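Side-chain contact in C-X-C motif chemokine 13 (PDB 7JNY), which acts as a secreted chemokine that attracts B lymphocytes and binds the receptor BLR1/CXCR5: residues A[20-25]-A[54-59]. Sequence-based numbering, arbitrary orientation.
Sequences VFIPRR and VCVDPQ
Ile22 meets Val54 and Val56 through aliphatic carbons alone, so no flat group faces another directly across this contact. An aromatic side chain from outside, Trp62 of helix 61-72, touches both Ile22 and Val56 and packs edge-to-face with the ring of Phe21. A second flat group, the carboxylate of Asp57, serves its own segment: Gln59 N donates to Asp57 OD1 at 2.7 Å. The N-H...O angle of 163° is fairly straight, but the donor stands above the carboxylate plane, 42° out of it; acceptance two residues back defines an Asx turn, which follows Val56 on the way to helix 61-72.

The cross-segment packing rests on one methyl. Ile22 CD1 lies 4.2 Å from Val54 CB, and its distances to Val54 CG1 (4.3 Å) and Val54 CG2 (4.4 Å) are nearly equal, evidence that it comes up against the fork of that valine. From Val56 the approach is by a single branch, with CG2 at 4.2 Å from Ile22 CD1, whereas Val56 CG1 is 6.0 Å from the same methyl. The extended end of Ile22 (chi2 179°) carries CD1 out to the strand. Its contacts with Val54 and with Val56 CG2 are loose van der Waals ones, and no hydrogen bond joins the segments. Val46 of strand 43-48 also touches both Ile22 and Val56, continuing the apolar packing, while Cys55 between the valines is disulfide-bonded to Cys14. This is the chemokine fold: the N-loop, between the CXC cysteines and a 3-10 turn, lays an aliphatic residue against the three antiparallel strands 27-33, 43-48 and 53-56 beneath the C-terminal helix.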
ATOM      1  N   VAL A  20       1.942 -11.183  -4.732  1.00 35.08           N
ATOM      2  CA  VAL A  20       1.018 -11.479  -5.813  1.00 35.96           C
ATOM      3  C   VAL A  20       0.394 -10.178  -6.306  1.00 32.66           C
ATOM      4  O   VAL A  20      -0.026  -9.325  -5.510  1.00 38.72           O
ATOM      5  CB  VAL A  20      -0.064 -12.464  -5.348  1.00 35.80           C
ATOM      6  CG1 VAL A  20      -1.100 -12.668  -6.456  1.00 38.06           C
ATOM      7  CG2 VAL A  20       0.549 -13.795  -4.882  1.00 37.51           C
ATOM      8  N   PHE A  21       0.344 -10.023  -7.628  1.00 35.21           N
ATOM      9  CA  PHE A  21      -0.238  -8.838  -8.262  1.00 36.92           C
ATOM     10  C   PHE A  21      -1.700  -8.659  -7.860  1.00 30.77           C
ATOM     11  O   PHE A  21      -2.480  -9.608  -7.855  1.00 31.57           O
ATOM     12  CB  PHE A  21      -0.079  -8.943  -9.786  1.00 30.86           C
ATOM     13  CG  PHE A  21      -0.710  -7.796 -10.540  1.00 32.41           C
ATOM     14  CD1 PHE A  21      -0.136  -6.541 -10.540  1.00 39.43           C
ATOM     15  CD2 PHE A  21      -1.885  -7.998 -11.256  1.00 34.52           C
ATOM     16  CE1 PHE A  21      -0.739  -5.494 -11.205  1.00 37.05           C
ATOM     17  CE2 PHE A  21      -2.485  -6.953 -11.927  1.00 47.25           C
ATOM     18  CZ  PHE A  21      -1.910  -5.699 -11.904  1.00 36.61           C
ATOM     19  N   ILE A  22      -2.063  -7.439  -7.482  1.00 30.99           N
ATOM     20  CA  ILE A  22      -3.463  -7.102  -7.255  1.00 30.43           C
ATOM     21  C   ILE A  22      -3.887  -6.029  -8.258  1.00 30.93           C
ATOM     22  O   ILE A  22      -3.421  -4.875  -8.167  1.00 29.77           O
ATOM     23  CB  ILE A  22      -3.699  -6.599  -5.833  1.00 30.94           C
ATOM     24  CG1 ILE A  22      -3.220  -7.616  -4.779  1.00 31.84           C
ATOM     25  CG2 ILE A  22      -5.185  -6.382  -5.583  1.00 33.10           C
ATOM     26  CD1 ILE A  22      -3.421  -7.104  -3.362  1.00 32.72           C
ATOM     27  N   PRO A  23      -4.779  -6.333  -9.201  1.00 33.63           N
ATOM     28  CA  PRO A  23      -5.163  -5.319 -10.194  1.00 30.08           C
ATOM     29  C   PRO A  23      -5.766  -4.101  -9.516  1.00 30.42           C
ATOM     30  O   PRO A  23      -6.556  -4.220  -8.582  1.00 31.76           O
ATOM     31  CB  PRO A  23      -6.198  -6.039 -11.064  1.00 32.98           C
ATOM     32  CG  PRO A  23      -5.966  -7.488 -10.857  1.00 32.60           C
ATOM     33  CD  PRO A  23      -5.318  -7.668  -9.514  1.00 30.67           C
ATOM     34  N   ARG A  24      -5.418  -2.912 -10.018  1.00 35.25           N
ATOM     35  CA  ARG A  24      -5.867  -1.694  -9.362  1.00 24.79           C
ATOM     36  C   ARG A  24      -7.384  -1.643  -9.238  1.00 25.68           C
ATOM     37  O   ARG A  24      -7.900  -1.090  -8.263  1.00 32.05           O
ATOM     38  CB  ARG A  24      -5.354  -0.466 -10.108  1.00 33.54           C
ATOM     39  CG  ARG A  24      -5.337   0.764  -9.226  1.00 37.00           C
ATOM     40  CD  ARG A  24      -5.512   2.034 -10.033  1.00 41.30           C
ATOM     41  NE  ARG A  24      -6.699   1.989 -10.877  1.00 43.00           N
ATOM     42  CZ  ARG A  24      -7.953   1.966 -10.429  1.00 57.70           C
ATOM     43  NH1 ARG A  24      -8.232   1.990  -9.129  1.00 58.55           N
ATOM     44  NH2 ARG A  24      -8.955   1.915 -11.306  1.00 54.91           N
ATOM     45  N   ARG A  25      -8.110  -2.220 -10.197  1.00 35.56           N
ATOM     46  CA  ARG A  25      -9.568  -2.144 -10.178  1.00 34.78           C
ATOM     47  C   ARG A  25     -10.167  -2.858  -8.974  1.00 36.69           C
ATOM     48  O   ARG A  25     -11.339  -2.641  -8.665  1.00 31.29           O
ATOM     49  CB  ARG A  25     -10.154  -2.745 -11.464  1.00 44.15           C
ATOM     50  CG  ARG A  25      -9.778  -4.198 -11.764  1.00 44.80           C
ATOM     51  CD  ARG A  25     -10.845  -4.909 -12.622  1.00 51.99           C
ATOM     52  NE  ARG A  25     -10.809  -4.449 -14.006  1.00 88.96           N
ATOM     53  CZ  ARG A  25     -11.641  -3.545 -14.520  1.00 89.74           C
ATOM     54  NH1 ARG A  25     -12.721  -3.145 -13.865  1.00 74.63           N
ATOM     55  NH2 ARG A  25     -11.383  -3.024 -15.720  1.00 45.41           N
ATOM     56  N   VAL A  54      -4.824  -7.521   2.566  1.00 32.29           N
ATOM     57  CA  VAL A  54      -3.622  -8.217   2.124  1.00 32.60           C
ATOM     58  C   VAL A  54      -2.404  -7.380   2.463  1.00 30.94           C
ATOM     59  O   VAL A  54      -2.257  -6.261   1.963  1.00 29.61           O
ATOM     60  CB  VAL A  54      -3.646  -8.507   0.614  1.00 33.36           C
ATOM     61  CG1 VAL A  54      -2.407  -9.304   0.237  1.00 44.38           C
ATOM     62  CG2 VAL A  54      -4.930  -9.227   0.220  1.00 39.48           C
ATOM     63  N   CYS A  55      -1.500  -7.933   3.273  1.00 31.20           N
ATOM     64  CA  CYS A  55      -0.207  -7.286   3.418  1.00 32.66           C
ATOM     65  C   CYS A  55       0.646  -7.590   2.200  1.00 31.64           C
ATOM     66  O   CYS A  55       0.767  -8.738   1.783  1.00 33.28           O
ATOM     67  CB  CYS A  55       0.523  -7.746   4.676  1.00 34.04           C
ATOM     68  SG  CYS A  55      -0.302  -7.410   6.193  1.00 37.52           S
ATOM     69  N   VAL A  56       1.275  -6.573   1.659  1.00 31.34           N
ATOM     70  CA  VAL A  56       1.975  -6.676   0.390  1.00 29.73           C
ATOM     71  C   VAL A  56       3.449  -6.332   0.580  1.00 29.39           C
ATOM     72  O   VAL A  56       3.805  -5.420   1.337  1.00 33.19           O
ATOM     73  CB  VAL A  56       1.342  -5.760  -0.675  1.00 44.95           C
ATOM     74  CG1 VAL A  56       2.263  -5.657  -1.867  1.00 43.47           C
ATOM     75  CG2 VAL A  56      -0.029  -6.289  -1.097  1.00 41.80           C
ATOM     76  N   ASP A  57       4.305  -7.064  -0.120  1.00 33.37           N
ATOM     77  CA  ASP A  57       5.741  -6.798  -0.098  1.00 35.54           C
ATOM     78  C   ASP A  57       6.010  -5.419  -0.672  1.00 32.02           C
ATOM     79  O   ASP A  57       5.758  -5.195  -1.866  1.00 29.27           O
ATOM     80  CB  ASP A  57       6.503  -7.856  -0.907  1.00 38.68           C
ATOM     81  CG  ASP A  57       8.014  -7.675  -0.828  1.00 46.60           C
ATOM     82  OD1 ASP A  57       8.483  -6.558  -0.510  1.00 44.67           O
ATOM     83  OD2 ASP A  57       8.738  -8.640  -1.111  1.00 53.91           O
ATOM     84  N   PRO A  58       6.520  -4.477   0.118  1.00 30.49           N
ATOM     85  CA  PRO A  58       6.763  -3.134  -0.426  1.00 38.97           C
ATOM     86  C   PRO A  58       7.857  -3.074  -1.486  1.00 30.40           C
ATOM     87  O   PRO A  58       8.001  -2.032  -2.134  1.00 41.16           O
ATOM     88  CB  PRO A  58       7.143  -2.300   0.812  1.00 36.38           C
ATOM     89  CG  PRO A  58       7.464  -3.285   1.910  1.00 43.10           C
ATOM     90  CD  PRO A  58       6.923  -4.627   1.538  1.00 35.68           C
ATOM     91  N   GLN A  59       8.624  -4.132  -1.688  1.00 33.54           N
ATOM     92  CA  GLN A  59       9.642  -4.177  -2.739  1.00 42.27           C
ATOM     93  C   GLN A  59       9.151  -4.890  -3.997  1.00 36.98           C
ATOM     94  O   GLN A  59       9.906  -5.014  -4.961  1.00 42.71           O
ATOM     95  CB  GLN A  59      10.930  -4.821  -2.197  1.00 50.24           C
ATOM     96  CG  GLN A  59      11.480  -4.106  -0.932  1.00 52.35           C
ATOM     97  CD  GLN A  59      12.698  -4.808  -0.326  1.00 87.25           C
ATOM     98  OE1 GLN A  59      13.559  -5.318  -1.037  1.00 69.89           O
ATOM     99  NE2 GLN A  59      12.779  -4.802   1.007  1.00 83.81           N
TER